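Local coordinates for protein aldehyde dehydrogenase (Anabaena variabilis, PDB 4H7N) that probably oxidises aldehydes to carboxylic acids with NAD+ as electron acceptor, at residues D402-V407 with I416-A421; D89-S94 with D146-L151; L81-L86 with A258-G263. All coordinates share one frame; numbering follows the deposited sequence.

In the fold
From the N terminus, helix 82-106 supplies the first halves of two contacts in succession, residues 81-86 and 89-94. Contact 2 closes first, over 51 intervening residues, when 146-151 packs against this helix within the coenzyme-binding part of the chain. Contact 3 closes much later, at 258-263, so contact 2 is nested in its loop; it ties the start of the same helix to the turn after helix 247-259, on the catalytic side. Contact 1 follows both in series, a short beta-alpha-beta closure at the margin, within one subunit, of the seven-stranded sheet. Its centre lies about 24 Å from that of contact 3 and about 29 Å from that of contact 2.

Contact 1: D402-V407 with I416-A421; sequences DEALKV and ISINDA
Ile418 meets Ala404 and Leu405 where helix 401-408 lies against strand 415-418, the last two elements of a beta-alpha-beta unit that begins with strand 393-397. Within one subunit the unit forms a margin of the seven-stranded, mostly parallel sheet of the aldehyde dehydrogenase catalytic domain. At the start of the segment, Ile416 turns to Ala408 of the helix and Ala394 of the neighbouring strand. Ser417 follows, held by backbone hydrogen bonds to Ala394 and Val396. Residues 416 to 418 also form a parallel ladder with a strand of the second subunit, so the sheet runs on across the dimer interface, as is familiar in this family.

Ile418 carries the contact by straddling two helix residues. Its CG2, anti to the backbone N, presses on Ala404 CB at 3.6 Å; the CB of Ala404 points toward the strand, and Ala404 CA and Ile418 CA are 6.4 Å apart. The other branch, CG1 beside the backbone N (chi1 -58°), reaches Leu405 instead: Leu405 CD2 lies 4.0 Å from Ile418 CG1 and equally near its CD1. The leucine and isoleucine side chains cross at about a right angle, and Ile461 of the second subunit also packs on Ile418.

Asn419 takes a left-handed backbone conformation as the strand gives way to loop. Asn419 OD1 lies 4.4 Å from Ala404 CB, but its hydrogen-bond partner is Ala398 N. In Asp420, OD2 lies close to Asp468 OD2 of the second subunit, two like charges near each other. The other oxygen, Asp420 OD1, accepts a bent hydrogen bond from Ala421 N at 2.7 Å (144°), met on its anti side 20° out of the carboxylate plane.

Contact 2: D89-S94 with D146-L151; sequences DSFLAS and DTIPAL
Apolar contact between Phe91 and Ile148 joins helix 82-106 to helix 147-153. The CD1 methyl of Ile148 reaches the rim carbon CE1 of Phe91 at 4.3 Å, approaching the ring obliquely. Phe91 starts from a CA whose CB does not point straight at the partner helix; with CG anti to the backbone N (chi1 171°), the ring swings across and its end does the touching. The CB of Ile148, by contrast, points toward helix 82-106. The surroundings of the pair are also apolar: Ile63, Leu140 and Met144 lie against Phe91, while Leu56, Ile95 and Trp98 pack on Ile148.

A second, looser kind of contact sets a methyl beside the backbone. Ile148 CG2 lies 4.4 Å from the carbonyl oxygen Ser94 O, so the two branches of the isoleucine fork, CD1 to the ring and CG2 to the next turn of the helix. Ser94 and Ile148 are the nearest residues of the two backbones, with their CA atoms 8.0 Å apart.

Helix 147-153 belongs to the crossover from strand 118-134 to its parallel neighbour 156-161, in the Rossmann-like coenzyme-binding domain of the family. Helix 82-106 packs on this crossover, while Thr147 and Ala150 face the sheet at Val157.

Charged side chains bond away from the Phe91-Ile148 pair. Salt bridges join Asp146 OD2 to Arg444 and its OD1 to Arg452, gripping both oxygens of this buried carboxylate. Within the helices, backbone hydrogen bonds include Ser94 N to Ser90 O and Leu151 N to Thr147 O, both at 2.9 Å.

Contact 3: L81-L86 with A258-G263; sequences LSITVL and AVVNTG
Ile83 overlaps Val260 and Asn261 with its two branches, each finding a different neighbour in the turn that follows helix 247-259. This is a junction between domains of the aldehyde dehydrogenase fold: helix 82-106 belongs to the coenzyme-binding part, whereas the turn lies on the catalytic side and leads into the region where the family carries its catalytic cysteine. Ile83 CD1 meets Val260 CG2 at 4.1 Å, and the two side chains cross at about a right angle. Chi2 of Ile83, at -32°, lies away from a staggered value. Val260 CG2 is anti to its own backbone N, the placement that carries it to the isoleucine.

The other branch of Ile83, CG2, lies 4.0 Å from Asn261 OD1, a methyl laid against the oxygen of a buried amide. The CA atoms of Ile83 and Asn261 are 6.9 Å apart, the nearest pair of the two backbones. The polar needs of the amide are met elsewhere: OD1 accepts a hydrogen bond from Arg80 NH1, while ND2 donates to Gln264 O and Asn137 O. Three bonds thus fix the rotation of the group and leave its oxygen at the isoleucine.

Asn261 and Thr262 both have left-handed helical backbone angles, with phi and psi near 60° and 30°, and Gly263 also has positive phi. Thr262 OG1 is tied to Gly306 O, and the turn is closed over Asn261 and Thr262 by Gly263 N, which donates to Val260 O at 3.0 Å.

Contact 1: D402-V407 with I416-A421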
ATOM      1  N   ASP A 402     -32.394   6.192  -0.739  1.00 40.60           N
ATOM      2  CA  ASP A 402     -32.248   5.104  -1.741  1.00 42.67           C
ATOM      3  C   ASP A 402     -32.128   5.597  -3.174  1.00 37.53           C
ATOM      4  O   ASP A 402     -31.312   5.081  -3.945  1.00 34.66           O
ATOM      5  CB  ASP A 402     -33.321   4.019  -1.586  1.00 48.04           C
ATOM      6  CG  ASP A 402     -33.096   3.182  -0.317  1.00 54.58           C
ATOM      7  OD1 ASP A 402     -31.921   3.035   0.144  1.00 57.65           O
ATOM      8  OD2 ASP A 402     -34.094   2.697   0.245  1.00 59.94           O
ATOM      9  N   GLU A 403     -32.848   6.654  -3.513  1.00 35.44           N
ATOM     10  CA  GLU A 403     -32.648   7.263  -4.833  1.00 35.37           C
ATOM     11  C   GLU A 403     -31.215   7.830  -5.064  1.00 33.58           C
ATOM     12  O   GLU A 403     -30.581   7.574  -6.098  1.00 32.69           O
ATOM     13  CB  GLU A 403     -33.710   8.333  -5.079  1.00 38.06           C
ATOM     14  CG  GLU A 403     -33.747   8.769  -6.519  1.00 40.29           C
ATOM     15  CD  GLU A 403     -34.690   9.916  -6.783  1.00 42.74           C
ATOM     16  OE1 GLU A 403     -35.398  10.407  -5.869  1.00 44.81           O
ATOM     17  OE2 GLU A 403     -34.714  10.309  -7.957  1.00 43.80           O
ATOM     18  N   ALA A 404     -30.713   8.594  -4.089  1.00 31.81           N
ATOM     19  CA  ALA A 404     -29.380   9.120  -4.145  1.00 29.81           C
ATOM     20  C   ALA A 404     -28.348   7.984  -4.193  1.00 30.26           C
ATOM     21  O   ALA A 404     -27.377   8.033  -4.983  1.00 27.14           O
ATOM     22  CB  ALA A 404     -29.125  10.035  -2.945  1.00 30.11           C
ATOM     23  N   LEU A 405     -28.529   6.967  -3.362  1.00 30.08           N
ATOM     24  CA  LEU A 405     -27.523   5.909  -3.283  1.00 30.80           C
ATOM     25  C   LEU A 405     -27.385   5.194  -4.630  1.00 33.45           C
ATOM     26  O   LEU A 405     -26.240   4.841  -5.048  1.00 32.57           O
ATOM     27  CB  LEU A 405     -27.815   4.912  -2.158  1.00 32.34           C
ATOM     28  CG  LEU A 405     -27.476   5.337  -0.710  1.00 32.97           C
ATOM     29  CD1 LEU A 405     -28.187   4.421   0.268  1.00 35.76           C
ATOM     30  CD2 LEU A 405     -25.996   5.326  -0.421  1.00 31.84           C
ATOM     31  N   LYS A 406     -28.514   4.973  -5.310  1.00 35.72           N
ATOM     32  CA  LYS A 406     -28.466   4.356  -6.662  1.00 40.20           C
ATOM     33  C   LYS A 406     -27.496   5.078  -7.583  1.00 35.05           C
ATOM     34  O   LYS A 406     -26.803   4.463  -8.359  1.00 35.13           O
ATOM     35  CB  LYS A 406     -29.833   4.344  -7.362  1.00 45.28           C
ATOM     36  CG  LYS A 406     -30.521   3.006  -7.383  1.00 55.83           C
ATOM     37  CD  LYS A 406     -31.175   2.690  -6.039  1.00 63.40           C
ATOM     38  CE  LYS A 406     -32.182   1.528  -6.115  1.00 68.08           C
ATOM     39  NZ  LYS A 406     -33.026   1.476  -4.883  1.00 70.53           N
ATOM     40  N   VAL A 407     -27.480   6.395  -7.507  1.00 33.20           N
ATOM     41  CA  VAL A 407     -26.617   7.192  -8.333  1.00 32.03           C
ATOM     42  C   VAL A 407     -25.218   7.195  -7.794  1.00 31.49           C
ATOM     43  O   VAL A 407     -24.223   7.053  -8.555  1.00 30.30           O
ATOM     44  CB  VAL A 407     -27.159   8.624  -8.411  1.00 32.64           C
ATOM     45  CG1 VAL A 407     -26.154   9.561  -9.071  1.00 32.48           C
ATOM     46  CG2 VAL A 407     -28.490   8.610  -9.165  1.00 35.22           C
ATOM     47  N   ILE A 416     -18.790   9.318  -0.863  1.00 22.44           N
ATOM     48  CA  ILE A 416     -19.870  10.034  -1.426  1.00 23.61           C
ATOM     49  C   ILE A 416     -20.786  10.492  -0.299  1.00 23.41           C
ATOM     50  O   ILE A 416     -21.301   9.703   0.487  1.00 24.49           O
ATOM     51  CB  ILE A 416     -20.683   9.216  -2.428  1.00 25.03           C
ATOM     52  CG1 ILE A 416     -19.762   8.393  -3.373  1.00 27.61           C
ATOM     53  CG2 ILE A 416     -21.719  10.078  -3.141  1.00 25.00           C
ATOM     54  CD1 ILE A 416     -18.998   9.181  -4.372  1.00 30.11           C
ATOM     55  N   SER A 417     -21.017  11.785  -0.277  1.00 23.29           N
ATOM     56  CA  SER A 417     -21.994  12.365   0.672  1.00 22.61           C
ATOM     57  C   SER A 417     -23.384  12.265   0.076  1.00 23.64           C
ATOM     58  O   SER A 417     -23.547  12.528  -1.104  1.00 22.72           O
ATOM     59  CB  SER A 417     -21.624  13.825   0.953  1.00 22.82           C
ATOM     60  OG  SER A 417     -20.412  13.922   1.710  1.00 22.78           O
ATOM     61  N   ILE A 418     -24.372  11.894   0.910  1.00 23.60           N
ATOM     62  CA  ILE A 418     -25.687  11.602   0.470  1.00 24.52           C
ATOM     63  C   ILE A 418     -26.672  12.556   1.175  1.00 25.58           C
ATOM     64  O   ILE A 418     -26.777  12.561   2.414  1.00 26.48           O
ATOM     65  CB  ILE A 418     -26.083  10.133   0.803  1.00 25.30           C
ATOM     66  CG1 ILE A 418     -25.093   9.128   0.169  1.00 25.06           C
ATOM     67  CG2 ILE A 418     -27.474   9.894   0.298  1.00 25.97           C
ATOM     68  CD1 ILE A 418     -25.101   9.096  -1.356  1.00 24.79           C
ATOM     69  N   ASN A 419     -27.315  13.406   0.376  1.00 25.65           N
ATOM     70  CA  ASN A 419     -28.199  14.486   0.883  1.00 27.42           C
ATOM     71  C   ASN A 419     -27.472  15.491   1.733  1.00 25.58           C
ATOM     72  O   ASN A 419     -28.066  16.205   2.495  1.00 26.49           O
ATOM     73  CB  ASN A 419     -29.426  13.885   1.553  1.00 28.58           C
ATOM     74  CG  ASN A 419     -30.299  13.219   0.530  1.00 30.95           C
ATOM     75  OD1 ASN A 419     -30.269  13.619  -0.622  1.00 30.57           O
ATOM     76  ND2 ASN A 419     -31.045  12.202   0.915  1.00 32.48           N
ATOM     77  N   ASP A 420     -26.169  15.555   1.502  1.00 25.24           N
ATOM     78  CA  ASP A 420     -25.264  16.520   2.092  1.00 26.06           C
ATOM     79  C   ASP A 420     -24.031  16.631   1.201  1.00 25.81           C
ATOM     80  O   ASP A 420     -23.920  15.898   0.198  1.00 25.48           O
ATOM     81  CB  ASP A 420     -24.874  16.050   3.476  1.00 27.58           C
ATOM     82  CG  ASP A 420     -24.588  17.182   4.417  1.00 29.24           C
ATOM     83  OD1 ASP A 420     -24.114  18.265   3.952  1.00 31.22           O
ATOM     84  OD2 ASP A 420     -24.810  16.965   5.637  1.00 32.05           O
ATOM     85  N   ALA A 421     -23.115  17.560   1.521  1.00 26.21           N
ATOM     86  CA  ALA A 421     -21.903  17.719   0.712  1.00 25.87           C
ATOM     87  C   ALA A 421     -20.692  17.895   1.581  1.00 26.72           C
ATOM     88  O   ALA A 421     -20.772  18.498   2.663  1.00 25.95           O
ATOM     89  CB  ALA A 421     -22.020  18.911  -0.244  1.00 25.87           C
TER

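Contact 2: D89-S94 with D146-L151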
ATOM      1  N   ASP A  89      -9.654  22.915  16.992  1.00 30.58           N
ATOM      2  CA  ASP A  89     -10.561  22.003  17.699  1.00 32.86           C
ATOM      3  C   ASP A  89     -10.468  20.590  17.106  1.00 31.84           C
ATOM      4  O   ASP A  89     -10.399  19.596  17.824  1.00 33.36           O
ATOM      5  CB  ASP A  89     -11.999  22.516  17.598  1.00 35.38           C
ATOM      6  CG  ASP A  89     -12.251  23.732  18.496  1.00 40.33           C
ATOM      7  OD1 ASP A  89     -11.553  23.883  19.527  1.00 40.12           O
ATOM      8  OD2 ASP A  89     -13.163  24.533  18.157  1.00 47.71           O
ATOM      9  N   SER A  90     -10.453  20.536  15.790  1.00 31.10           N
ATOM     10  CA  SER A  90     -10.354  19.290  15.039  1.00 30.55           C
ATOM     11  C   SER A  90      -9.012  18.553  15.281  1.00 30.65           C
ATOM     12  O   SER A  90      -8.968  17.327  15.523  1.00 27.03           O
ATOM     13  CB  SER A  90     -10.612  19.581  13.575  1.00 30.92           C
ATOM     14  OG  SER A  90     -10.084  18.539  12.749  1.00 34.82           O
ATOM     15  N   PHE A  91      -7.908  19.283  15.257  1.00 30.29           N
ATOM     16  CA  PHE A  91      -6.596  18.737  15.699  1.00 29.30           C
ATOM     17  C   PHE A  91      -6.641  18.149  17.126  1.00 29.08           C
ATOM     18  O   PHE A  91      -6.212  17.033  17.365  1.00 29.32           O
ATOM     19  CB  PHE A  91      -5.523  19.855  15.637  1.00 27.87           C
ATOM     20  CG  PHE A  91      -4.196  19.489  16.256  1.00 28.19           C
ATOM     21  CD1 PHE A  91      -3.528  18.371  15.877  1.00 30.16           C
ATOM     22  CD2 PHE A  91      -3.624  20.288  17.190  1.00 31.39           C
ATOM     23  CE1 PHE A  91      -2.302  18.057  16.421  1.00 28.50           C
ATOM     24  CE2 PHE A  91      -2.412  20.009  17.725  1.00 29.87           C
ATOM     25  CZ  PHE A  91      -1.738  18.889  17.327  1.00 29.66           C
ATOM     26  N   LEU A  92      -7.136  18.923  18.069  1.00 30.50           N
ATOM     27  CA  LEU A  92      -7.228  18.453  19.449  1.00 31.87           C
ATOM     28  C   LEU A  92      -8.108  17.189  19.605  1.00 30.82           C
ATOM     29  O   LEU A  92      -7.746  16.266  20.336  1.00 29.99           O
ATOM     30  CB  LEU A  92      -7.743  19.560  20.363  1.00 34.85           C
ATOM     31  CG  LEU A  92      -6.845  20.806  20.450  1.00 37.13           C
ATOM     32  CD1 LEU A  92      -7.573  21.894  21.225  1.00 38.89           C
ATOM     33  CD2 LEU A  92      -5.491  20.517  21.064  1.00 37.81           C
ATOM     34  N   ALA A  93      -9.229  17.138  18.910  1.00 29.69           N
ATOM     35  CA  ALA A  93     -10.104  15.948  18.982  1.00 31.15           C
ATOM     36  C   ALA A  93      -9.457  14.770  18.308  1.00 29.92           C
ATOM     37  O   ALA A  93      -9.679  13.619  18.687  1.00 26.24           O
ATOM     38  CB  ALA A  93     -11.476  16.203  18.367  1.00 31.62           C
ATOM     39  N   SER A  94      -8.656  15.037  17.287  1.00 27.89           N
ATOM     40  CA  SER A  94      -7.983  13.945  16.609  1.00 29.38           C
ATOM     41  C   SER A  94      -6.902  13.279  17.519  1.00 27.48           C
ATOM     42  O   SER A  94      -6.725  12.061  17.502  1.00 26.60           O
ATOM     43  CB  SER A  94      -7.463  14.459  15.262  1.00 33.38           C
ATOM     44  OG  SER A  94      -6.481  13.606  14.783  1.00 44.09           O
ATOM     45  N   ASP A 146      -1.661  12.588   9.435  1.00 23.82           N
ATOM     46  CA  ASP A 146      -0.909  11.350   9.382  1.00 23.89           C
ATOM     47  C   ASP A 146       0.051  11.248  10.590  1.00 22.49           C
ATOM     48  O   ASP A 146       0.286  10.203  11.138  1.00 21.67           O
ATOM     49  CB  ASP A 146      -0.121  11.263   8.059  1.00 26.92           C
ATOM     50  CG  ASP A 146      -1.045  11.218   6.794  1.00 30.34           C
ATOM     51  OD1 ASP A 146      -1.972  10.394   6.734  1.00 33.58           O
ATOM     52  OD2 ASP A 146      -0.820  12.018   5.884  1.00 38.30           O
ATOM     53  N   THR A 147       0.584  12.373  11.021  1.00 20.83           N
ATOM     54  CA  THR A 147       1.622  12.399  12.059  1.00 20.16           C
ATOM     55  C   THR A 147       1.160  11.730  13.339  1.00 20.43           C
ATOM     56  O   THR A 147       1.897  10.944  13.971  1.00 21.49           O
ATOM     57  CB  THR A 147       2.056  13.863  12.310  1.00 20.42           C
ATOM     58  OG1 THR A 147       2.564  14.444  11.099  1.00 19.69           O
ATOM     59  CG2 THR A 147       3.112  14.001  13.411  1.00 20.95           C
ATOM     60  N   ILE A 148      -0.059  12.059  13.765  1.00 22.09           N
ATOM     61  CA  ILE A 148      -0.545  11.592  15.071  1.00 22.51           C
ATOM     62  C   ILE A 148      -0.675  10.065  15.109  1.00 20.98           C
ATOM     63  O   ILE A 148      -0.167   9.471  16.010  1.00 22.06           O
ATOM     64  CB  ILE A 148      -1.863  12.274  15.490  1.00 22.05           C
ATOM     65  CG1 ILE A 148      -1.653  13.773  15.724  1.00 23.33           C
ATOM     66  CG2 ILE A 148      -2.473  11.550  16.699  1.00 24.11           C
ATOM     67  CD1 ILE A 148      -0.706  14.119  16.855  1.00 26.34           C
ATOM     68  N   PRO A 149      -1.378   9.432  14.147  1.00 20.52           N
ATOM     69  CA  PRO A 149      -1.410   7.965  14.238  1.00 20.43           C
ATOM     70  C   PRO A 149      -0.041   7.328  14.049  1.00 20.87           C
ATOM     71  O   PRO A 149       0.286   6.346  14.710  1.00 23.70           O
ATOM     72  CB  PRO A 149      -2.402   7.551  13.120  1.00 20.71           C
ATOM     73  CG  PRO A 149      -2.609   8.767  12.242  1.00 19.66           C
ATOM     74  CD  PRO A 149      -2.294   9.949  13.123  1.00 19.92           C
ATOM     75  N   ALA A 150       0.801   7.897  13.200  1.00 19.96           N
ATOM     76  CA  ALA A 150       2.136   7.345  13.068  1.00 20.15           C
ATOM     77  C   ALA A 150       2.907   7.393  14.399  1.00 21.19           C
ATOM     78  O   ALA A 150       3.585   6.426  14.753  1.00 19.79           O
ATOM     79  CB  ALA A 150       2.897   8.084  12.004  1.00 19.40           C
ATOM     80  N   LEU A 151       2.796   8.508  15.151  1.00 21.36           N
ATOM     81  CA  LEU A 151       3.469   8.582  16.421  1.00 22.35           C
ATOM     82  C   LEU A 151       2.951   7.525  17.385  1.00 22.98           C
ATOM     83  O   LEU A 151       3.740   6.909  18.073  1.00 24.21           O
ATOM     84  CB  LEU A 151       3.322   9.961  17.091  1.00 22.55           C
ATOM     85  CG  LEU A 151       4.164  11.045  16.401  1.00 22.24           C
ATOM     86  CD1 LEU A 151       3.696  12.415  16.860  1.00 23.63           C
ATOM     87  CD2 LEU A 151       5.628  10.915  16.727  1.00 23.22           C
TER

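Contact 3: L81-L86 with A258-G263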
ATOM      1  N   LEU A  81     -10.038  33.622  10.879  1.00 29.09           N
ATOM      2  CA  LEU A  81     -10.243  33.217  12.268  1.00 30.44           C
ATOM      3  C   LEU A  81     -11.171  32.018  12.475  1.00 31.64           C
ATOM      4  O   LEU A  81     -10.768  31.053  13.105  1.00 29.51           O
ATOM      5  CB  LEU A  81     -10.747  34.410  13.102  1.00 32.42           C
ATOM      6  CG  LEU A  81     -10.946  34.177  14.604  1.00 33.94           C
ATOM      7  CD1 LEU A  81      -9.715  33.586  15.277  1.00 33.24           C
ATOM      8  CD2 LEU A  81     -11.347  35.492  15.296  1.00 36.17           C
ATOM      9  N   SER A  82     -12.418  32.064  12.014  1.00 34.43           N
ATOM     10  CA  SER A  82     -13.370  31.044  12.457  1.00 35.25           C
ATOM     11  C   SER A  82     -12.953  29.652  11.981  1.00 33.38           C
ATOM     12  O   SER A  82     -13.021  28.683  12.756  1.00 30.11           O
ATOM     13  CB  SER A  82     -14.800  31.409  12.084  1.00 40.54           C
ATOM     14  OG  SER A  82     -14.910  31.535  10.684  1.00 43.24           O
ATOM     15  N   ILE A  83     -12.417  29.533  10.772  1.00 31.01           N
ATOM     16  CA  ILE A  83     -11.886  28.232  10.320  1.00 30.43           C
ATOM     17  C   ILE A  83     -10.584  27.897  11.064  1.00 29.45           C
ATOM     18  O   ILE A  83     -10.267  26.732  11.276  1.00 28.71           O
ATOM     19  CB  ILE A  83     -11.704  28.150   8.776  1.00 31.83           C
ATOM     20  CG1 ILE A  83     -13.017  28.384   8.013  1.00 33.00           C
ATOM     21  CG2 ILE A  83     -11.108  26.843   8.341  1.00 31.39           C
ATOM     22  CD1 ILE A  83     -14.288  27.920   8.700  1.00 37.02           C
ATOM     23  N   THR A  84      -9.869  28.894  11.560  1.00 28.01           N
ATOM     24  CA  THR A  84      -8.721  28.601  12.431  1.00 26.72           C
ATOM     25  C   THR A  84      -9.145  27.912  13.717  1.00 26.75           C
ATOM     26  O   THR A  84      -8.530  26.916  14.147  1.00 25.52           O
ATOM     27  CB  THR A  84      -7.885  29.879  12.679  1.00 25.87           C
ATOM     28  OG1 THR A  84      -7.121  30.154  11.502  1.00 25.59           O
ATOM     29  CG2 THR A  84      -6.934  29.694  13.796  1.00 25.86           C
ATOM     30  N   VAL A  85     -10.179  28.443  14.346  1.00 27.98           N
ATOM     31  CA  VAL A  85     -10.716  27.835  15.571  1.00 29.66           C
ATOM     32  C   VAL A  85     -11.121  26.369  15.297  1.00 30.61           C
ATOM     33  O   VAL A  85     -10.803  25.470  16.049  1.00 32.79           O
ATOM     34  CB  VAL A  85     -11.911  28.610  16.116  1.00 30.31           C
ATOM     35  CG1 VAL A  85     -12.416  27.971  17.400  1.00 32.54           C
ATOM     36  CG2 VAL A  85     -11.525  30.072  16.369  1.00 32.16           C
ATOM     37  N   LEU A  86     -11.781  26.125  14.187  1.00 30.94           N
ATOM     38  CA  LEU A  86     -12.189  24.754  13.857  1.00 32.17           C
ATOM     39  C   LEU A  86     -11.015  23.850  13.592  1.00 29.84           C
ATOM     40  O   LEU A  86     -11.022  22.688  14.015  1.00 29.16           O
ATOM     41  CB  LEU A  86     -13.143  24.741  12.657  1.00 34.11           C
ATOM     42  CG  LEU A  86     -14.363  25.680  12.732  1.00 41.22           C
ATOM     43  CD1 LEU A  86     -15.326  25.315  11.599  1.00 46.19           C
ATOM     44  CD2 LEU A  86     -15.103  25.673  14.080  1.00 46.11           C
ATOM     45  N   ALA A 258     -18.585  24.232  -1.324  1.00 26.37           N
ATOM     46  CA  ALA A 258     -17.790  24.906  -2.388  1.00 26.01           C
ATOM     47  C   ALA A 258     -16.935  26.079  -1.919  1.00 26.16           C
ATOM     48  O   ALA A 258     -15.956  26.372  -2.562  1.00 25.89           O
ATOM     49  CB  ALA A 258     -18.677  25.366  -3.503  1.00 26.75           C
ATOM     50  N   VAL A 259     -17.300  26.764  -0.827  1.00 25.04           N
ATOM     51  CA  VAL A 259     -16.598  27.974  -0.485  1.00 26.02           C
ATOM     52  C   VAL A 259     -15.989  28.041   0.909  1.00 25.09           C
ATOM     53  O   VAL A 259     -15.280  28.997   1.208  1.00 25.97           O
ATOM     54  CB  VAL A 259     -17.434  29.241  -0.783  1.00 28.11           C
ATOM     55  CG1 VAL A 259     -18.032  29.157  -2.175  1.00 28.65           C
ATOM     56  CG2 VAL A 259     -18.493  29.452   0.278  1.00 29.26           C
ATOM     57  N   VAL A 260     -16.208  27.032   1.754  1.00 25.35           N
ATOM     58  CA  VAL A 260     -15.552  26.986   3.041  1.00 27.24           C
ATOM     59  C   VAL A 260     -14.049  26.979   2.763  1.00 25.17           C
ATOM     60  O   VAL A 260     -13.585  26.404   1.792  1.00 24.95           O
ATOM     61  CB  VAL A 260     -16.013  25.787   3.919  1.00 29.32           C
ATOM     62  CG1 VAL A 260     -15.595  24.470   3.294  1.00 30.47           C
ATOM     63  CG2 VAL A 260     -15.461  25.925   5.320  1.00 31.20           C
ATOM     64  N   ASN A 261     -13.328  27.733   3.571  1.00 25.54           N
ATOM     65  CA  ASN A 261     -11.902  27.987   3.401  1.00 25.58           C
ATOM     66  C   ASN A 261     -11.632  28.649   2.052  1.00 24.06           C
ATOM     67  O   ASN A 261     -10.587  28.440   1.444  1.00 22.84           O
ATOM     68  CB  ASN A 261     -11.078  26.686   3.532  1.00 25.59           C
ATOM     69  CG  ASN A 261      -9.643  26.953   4.018  1.00 26.32           C
ATOM     70  OD1 ASN A 261      -9.426  27.792   4.875  1.00 26.53           O
ATOM     71  ND2 ASN A 261      -8.679  26.280   3.433  1.00 26.72           N
ATOM     72  N   THR A 262     -12.594  29.417   1.561  1.00 25.97           N
ATOM     73  CA  THR A 262     -12.485  30.086   0.231  1.00 25.80           C
ATOM     74  C   THR A 262     -12.268  29.045  -0.895  1.00 24.53           C
ATOM     75  O   THR A 262     -11.670  29.334  -1.944  1.00 22.74           O
ATOM     76  CB  THR A 262     -11.383  31.148   0.219  1.00 27.43           C
ATOM     77  OG1 THR A 262     -11.489  31.969   1.395  1.00 28.24           O
ATOM     78  CG2 THR A 262     -11.516  32.079  -0.972  1.00 29.28           C
ATOM     79  N   GLY A 263     -12.762  27.838  -0.660  1.00 25.41           N
ATOM     80  CA  GLY A 263     -12.655  26.785  -1.676  1.00 24.32           C
ATOM     81  C   GLY A 263     -11.302  26.120  -1.787  1.00 23.28           C
ATOM     82  O   GLY A 263     -11.100  25.296  -2.673  1.00 23.01           O
TER